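Fatty acyl CoA synthetase FADD13 (FATTY-ACYL-CoA SYNTHETASE) (Mycobacterium tuberculosis, PDB 3R44) belongs to the AMP-binding enzyme family, joining a large N-terminal region to a smaller C-terminal domain in a single chain. Local coordinates at residues V107-Y121 with I132-I146. Numbering follows the deposited sequence.
Sequences VSFILSDSGSKVVIY and IRAQADPPGTVTDWI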
loop_
_atom_site.group_PDB
_atom_site.type_symbol
_atom_site.label_atom_id
_atom_site.label_comp_id
_atom_site.label_asym_id
_atom_site.label_seq_id
_atom_site.Cartn_x
_atom_site.Cartn_y
_atom_site.Cartn_z
ATOM N N VAL A 107 16.335 -6.060 -5.207
ATOM C CA VAL A 107 16.905 -5.049 -4.298
ATOM C C VAL A 107 18.043 -4.303 -4.978
ATOM O O VAL A 107 18.080 -3.068 -4.905
ATOM C CB VAL A 107 17.302 -5.601 -2.928
ATOM C CG1 VAL A 107 17.982 -4.538 -2.090
ATOM C CG2 VAL A 107 16.056 -6.191 -2.171
ATOM N N SER A 108 18.882 -5.033 -5.725
ATOM C CA SER A 108 20.001 -4.432 -6.471
ATOM C C SER A 108 19.477 -3.467 -7.532
ATOM O O SER A 108 19.965 -2.359 -7.693
ATOM C CB SER A 108 20.933 -5.507 -7.110
ATOM O OG SER A 108 22.173 -4.892 -7.365
ATOM N N PHE A 109 18.402 -3.845 -8.194
ATOM C CA PHE A 109 17.806 -2.921 -9.142
ATOM C C PHE A 109 17.399 -1.601 -8.521
ATOM O O PHE A 109 17.685 -0.514 -9.062
ATOM C CB PHE A 109 16.593 -3.533 -9.830
ATOM C CG PHE A 109 15.911 -2.580 -10.738
ATOM C CD1 PHE A 109 16.416 -2.316 -11.999
ATOM C CD2 PHE A 109 14.784 -1.902 -10.316
ATOM C CE1 PHE A 109 15.780 -1.383 -12.823
ATOM C CE2 PHE A 109 14.154 -0.970 -11.110
ATOM C CZ PHE A 109 14.643 -0.721 -12.379
ATOM N N ILE A 110 16.681 -1.696 -7.415
ATOM C CA ILE A 110 16.165 -0.534 -6.714
ATOM C C ILE A 110 17.257 0.387 -6.256
ATOM O O ILE A 110 17.145 1.612 -6.433
ATOM C CB ILE A 110 15.290 -0.963 -5.490
ATOM C CG1 ILE A 110 14.015 -1.586 -6.038
ATOM C CG2 ILE A 110 15.005 0.203 -4.558
ATOM C CD1 ILE A 110 13.048 -2.223 -4.881
ATOM N N LEU A 111 18.324 -0.202 -5.681
ATOM C CA LEU A 111 19.495 0.574 -5.256
ATOM C C LEU A 111 20.161 1.294 -6.392
ATOM O O LEU A 111 20.542 2.436 -6.216
ATOM C CB LEU A 111 20.491 -0.284 -4.473
ATOM C CG LEU A 111 20.000 -0.892 -3.152
ATOM C CD1 LEU A 111 21.119 -1.762 -2.611
ATOM C CD2 LEU A 111 19.639 0.215 -2.104
ATOM N N SER A 112 20.294 0.643 -7.549
ATOM C CA SER A 112 20.851 1.282 -8.728
ATOM C C SER A 112 19.963 2.311 -9.298
ATOM O O SER A 112 20.423 3.380 -9.694
ATOM C CB SER A 112 21.077 0.299 -9.869
ATOM O OG SER A 112 22.047 -0.626 -9.507
ATOM N N ASP A 113 18.684 1.985 -9.433
ATOM C CA ASP A 113 17.767 2.910 -10.015
ATOM C C ASP A 113 17.619 4.207 -9.190
ATOM O O ASP A 113 17.523 5.320 -9.756
ATOM C CB ASP A 113 16.384 2.284 -10.193
ATOM C CG ASP A 113 15.413 3.199 -10.992
ATOM O OD1 ASP A 113 15.431 3.142 -12.245
ATOM O OD2 ASP A 113 14.611 3.923 -10.389
ATOM N N SER A 114 17.543 4.055 -7.876
ATOM C CA SER A 114 17.381 5.169 -6.978
ATOM C C SER A 114 18.651 5.960 -6.798
ATOM O O SER A 114 18.587 7.097 -6.324
ATOM C CB SER A 114 16.897 4.729 -5.610
ATOM O OG SER A 114 17.819 3.854 -4.987
ATOM N N GLY A 115 19.784 5.343 -7.103
ATOM C CA GLY A 115 21.099 5.945 -6.900
ATOM C C GLY A 115 21.333 6.205 -5.423
ATOM O O GLY A 115 21.963 7.249 -5.040
ATOM N N SER A 116 20.821 5.283 -4.596
ATOM C CA SER A 116 20.998 5.365 -3.148
ATOM C C SER A 116 22.470 5.458 -2.824
ATOM O O SER A 116 23.311 4.716 -3.372
ATOM C CB SER A 116 20.445 4.165 -2.381
ATOM O OG SER A 116 19.023 4.180 -2.469
ATOM N N LYS A 117 22.762 6.341 -1.885
ATOM C CA LYS A 117 24.125 6.566 -1.421
ATOM C C LYS A 117 24.467 5.732 -0.196
ATOM O O LYS A 117 25.579 5.299 -0.014
ATOM C CB LYS A 117 24.245 8.053 -1.104
ATOM C CG LYS A 117 25.596 8.565 -0.726
ATOM C CD LYS A 117 25.577 10.121 -0.782
ATOM C CE LYS A 117 26.925 10.698 -0.350
ATOM N NZ LYS A 117 28.065 10.150 -1.147
ATOM N N VAL A 118 23.486 5.543 0.686
ATOM C CA VAL A 118 23.680 4.853 1.940
ATOM C C VAL A 118 22.607 3.813 2.016
ATOM O O VAL A 118 21.472 4.092 1.637
ATOM C CB VAL A 118 23.558 5.852 3.126
ATOM C CG1 VAL A 118 23.442 5.140 4.478
ATOM C CG2 VAL A 118 24.783 6.832 3.112
ATOM N N VAL A 119 22.961 2.630 2.477
ATOM C CA VAL A 119 21.997 1.557 2.675
ATOM C C VAL A 119 22.024 1.150 4.135
ATOM O O VAL A 119 23.081 0.780 4.654
ATOM C CB VAL A 119 22.299 0.361 1.769
ATOM C CG1 VAL A 119 21.333 -0.800 2.069
ATOM C CG2 VAL A 119 22.213 0.861 0.265
ATOM N N ILE A 120 20.882 1.282 4.796
ATOM C CA ILE A 120 20.760 0.885 6.204
ATOM C C ILE A 120 19.920 -0.394 6.262
ATOM O O ILE A 120 18.764 -0.382 5.808
ATOM C CB ILE A 120 20.177 1.997 7.063
ATOM C CG1 ILE A 120 21.050 3.264 6.974
ATOM C CG2 ILE A 120 20.116 1.506 8.536
ATOM C CD1 ILE A 120 20.487 4.398 7.645
ATOM N N TYR A 121 20.493 -1.485 6.777
ATOM C CA TYR A 121 19.817 -2.763 6.753
ATOM C C TYR A 121 19.750 -3.492 8.062
ATOM O O TYR A 121 20.664 -3.449 8.920
ATOM C CB TYR A 121 20.413 -3.669 5.691
ATOM C CG TYR A 121 21.831 -4.108 5.955
ATOM C CD1 TYR A 121 22.110 -5.337 6.565
ATOM C CD2 TYR A 121 22.888 -3.295 5.611
ATOM C CE1 TYR A 121 23.419 -5.732 6.792
ATOM C CE2 TYR A 121 24.182 -3.669 5.853
ATOM C CZ TYR A 121 24.448 -4.874 6.426
ATOM O OH TYR A 121 25.785 -5.197 6.613
ATOM N N ILE A 132 24.320 -9.045 -2.581
ATOM C CA ILE A 132 24.517 -7.838 -3.406
ATOM C C ILE A 132 25.979 -7.315 -3.381
ATOM O O ILE A 132 26.555 -7.024 -4.433
ATOM C CB ILE A 132 23.541 -6.684 -3.055
ATOM C CG1 ILE A 132 22.087 -7.102 -3.315
ATOM C CG2 ILE A 132 23.889 -5.447 -3.903
ATOM C CD1 ILE A 132 21.050 -6.103 -2.844
ATOM N N ARG A 133 26.575 -7.215 -2.195
ATOM C CA ARG A 133 27.951 -6.698 -2.063
ATOM C C ARG A 133 29.008 -7.647 -2.682
ATOM O O ARG A 133 30.063 -7.186 -3.112
ATOM C CB ARG A 133 28.293 -6.392 -0.597
ATOM C CG ARG A 133 27.412 -5.312 0.057
ATOM C CD ARG A 133 27.975 -4.873 1.406
ATOM N NE ARG A 133 29.182 -4.059 1.204
ATOM C CZ ARG A 133 29.950 -3.548 2.168
ATOM N NH1 ARG A 133 29.678 -3.777 3.447
ATOM N NH2 ARG A 133 31.016 -2.812 1.840
ATOM N N ALA A 134 28.693 -8.944 -2.724
ATOM C CA ALA A 134 29.483 -9.980 -3.404
ATOM C C ALA A 134 29.508 -9.906 -4.961
ATOM O O ALA A 134 30.438 -10.416 -5.563
ATOM C CB ALA A 134 29.020 -11.371 -2.951
ATOM N N GLN A 135 28.501 -9.293 -5.598
ATOM C CA GLN A 135 28.518 -8.991 -7.057
ATOM C C GLN A 135 29.865 -8.359 -7.502
ATOM O O GLN A 135 30.497 -7.616 -6.742
ATOM C CB GLN A 135 27.346 -8.041 -7.422
ATOM C CG GLN A 135 25.935 -8.695 -7.570
ATOM C CD GLN A 135 24.738 -7.711 -7.381
ATOM O OE1 GLN A 135 24.825 -6.512 -7.701
ATOM N NE2 GLN A 135 23.615 -8.237 -6.834
ATOM N N ALA A 136 30.308 -8.642 -8.731
ATOM C CA ALA A 136 31.543 -8.021 -9.277
ATOM C C ALA A 136 31.457 -6.475 -9.299
ATOM O O ALA A 136 32.423 -5.770 -8.972
ATOM C CB ALA A 136 31.844 -8.562 -10.688
ATOM N N ASP A 137 30.285 -5.959 -9.684
ATOM C CA ASP A 137 30.022 -4.519 -9.708
ATOM C C ASP A 137 28.714 -4.208 -8.935
ATOM O O ASP A 137 27.643 -4.083 -9.538
ATOM C CB ASP A 137 29.924 -4.002 -11.158
ATOM C CG ASP A 137 31.228 -4.125 -11.916
ATOM O OD1 ASP A 137 32.076 -3.218 -11.791
ATOM O OD2 ASP A 137 31.391 -5.131 -12.637
ATOM N N PRO A 138 28.794 -4.110 -7.591
ATOM C CA PRO A 138 27.567 -3.751 -6.847
ATOM C C PRO A 138 27.058 -2.342 -7.251
ATOM O O PRO A 138 27.769 -1.624 -7.951
ATOM C CB PRO A 138 27.999 -3.794 -5.368
ATOM C CG PRO A 138 29.346 -4.461 -5.336
ATOM C CD PRO A 138 29.970 -4.281 -6.709
ATOM N N PRO A 139 25.822 -1.959 -6.844
ATOM C CA PRO A 139 25.248 -0.643 -7.178
ATOM C C PRO A 139 26.223 0.454 -6.853
ATOM O O PRO A 139 26.611 0.584 -5.679
ATOM C CB PRO A 139 24.025 -0.560 -6.272
ATOM C CG PRO A 139 23.611 -2.011 -6.151
ATOM C CD PRO A 139 24.856 -2.815 -6.128
ATOM N N GLY A 140 26.662 1.195 -7.874
ATOM C CA GLY A 140 27.874 1.987 -7.758
ATOM C C GLY A 140 27.783 3.268 -6.953
ATOM O O GLY A 140 28.816 3.845 -6.594
ATOM N N THR A 141 26.557 3.731 -6.714
ATOM C CA THR A 141 26.288 4.934 -5.937
ATOM C C THR A 141 26.405 4.696 -4.422
ATOM O O THR A 141 26.551 5.652 -3.675
ATOM C CB THR A 141 24.868 5.494 -6.275
ATOM O OG1 THR A 141 23.878 4.473 -6.035
ATOM C CG2 THR A 141 24.797 5.937 -7.754
ATOM N N VAL A 142 26.312 3.437 -3.974
ATOM C CA VAL A 142 26.304 3.134 -2.538
ATOM C C VAL A 142 27.719 3.301 -1.970
ATOM O O VAL A 142 28.603 2.547 -2.307
ATOM C CB VAL A 142 25.772 1.739 -2.214
ATOM C CG1 VAL A 142 25.754 1.545 -0.713
ATOM C CG2 VAL A 142 24.302 1.533 -2.805
ATOM N N THR A 143 27.921 4.314 -1.138
ATOM C CA THR A 143 29.216 4.552 -0.497
ATOM C C THR A 143 29.219 3.956 0.921
ATOM O O THR A 143 30.266 3.758 1.522
ATOM C CB THR A 143 29.562 6.093 -0.505
ATOM O OG1 THR A 143 28.585 6.826 0.254
ATOM C CG2 THR A 143 29.591 6.649 -1.950
ATOM N N ASP A 144 28.046 3.612 1.439
ATOM C CA ASP A 144 27.957 3.110 2.802
ATOM C C ASP A 144 26.905 2.028 2.972
ATOM O O ASP A 144 25.761 2.223 2.582
ATOM C CB ASP A 144 27.688 4.280 3.741
ATOM C CG ASP A 144 28.953 4.998 4.113
ATOM O OD1 ASP A 144 29.829 4.342 4.736
ATOM O OD2 ASP A 144 29.116 6.177 3.724
ATOM N N TRP A 145 27.303 0.893 3.534
ATOM C CA TRP A 145 26.355 -0.160 3.928
ATOM C C TRP A 145 26.356 -0.341 5.459
ATOM O O TRP A 145 27.369 -0.731 6.031
ATOM C CB TRP A 145 26.726 -1.460 3.257
ATOM C CG TRP A 145 26.997 -1.391 1.778
ATOM C CD1 TRP A 145 28.142 -0.980 1.166
ATOM C CD2 TRP A 145 26.106 -1.800 0.736
ATOM N NE1 TRP A 145 28.011 -1.087 -0.215
ATOM C CE2 TRP A 145 26.765 -1.591 -0.493
ATOM C CE3 TRP A 145 24.795 -2.297 0.722
ATOM C CZ2 TRP A 145 26.161 -1.876 -1.725
ATOM C CZ3 TRP A 145 24.199 -2.583 -0.510
ATOM C CH2 TRP A 145 24.884 -2.372 -1.709
ATOM N N ILE A 146 25.246 -0.009 6.104
ATOM C CA ILE A 146 25.230 0.176 7.545
ATOM C C ILE A 146 24.246 -0.827 8.091
ATOM O O ILE A 146 23.050 -0.655 7.902
ATOM C CB ILE A 146 24.796 1.621 7.968
ATOM C CG1 ILE A 146 25.659 2.709 7.289
ATOM C CG2 ILE A 146 24.951 1.795 9.460
ATOM C CD1 ILE A 146 27.150 2.651 7.701
HETATM O O HOH W 1 24.796 0.823 -10.575
HETATM O O HOH W 2 27.701 -3.635 7.385
#
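Strands 118-121 and 144-146 run side by side and parallel, 4.7 Å apart and 12° from aligned, with strand 144-147 at the edge of a four-stranded parallel sheet, 118-121 its inner neighbour, and helix 126-134 making the beta-alpha-beta crossover between them. Val119 is gripped through both backbone polar atoms: its N donates to Asp144 O at 2.8 Å, and its O receives Ile146 N almost in line with the carbonyl (C=O...N 173°). Tyr121 N then closes on Ile146 O. The unit is a worked case of a crossover helix packing against one face of its sheet. Val119 and Trp145 lie side by side on that face, the valine CB 3.8 Å from Trp145 CE3, and Ile129 of the crossover helix touches both. Val142 CG1 sits over one face of the indole, toward its rim, while the opposite face is covered centrally by the aliphatic CG of Arg133. From helix 104-114, Leu111 sends CD1 to Trp145 CZ3, while Leu111 CB meets CG of Pro139; the side chains of Val107 and Ile132 cross at about a right angle, CG1 of Val107 3.5 Å from CD1 of Ile132. Beyond this apolar packing, Ser108 OG donates in the carbonyl plane to a lone pair of Gln135 OE1. The helix ends in a Schellman motif with Gly115, at positive phi, as C-prime residue. Ser116, just past this end, takes a side-chain hydrogen bond from the type I turn 139-142 of the facing segment: Thr141 OG1, set between its backbone N and carbonyl carbon, donates to Ser116 O at 2.7 Å, approaching from 43° above the carbonyl plane.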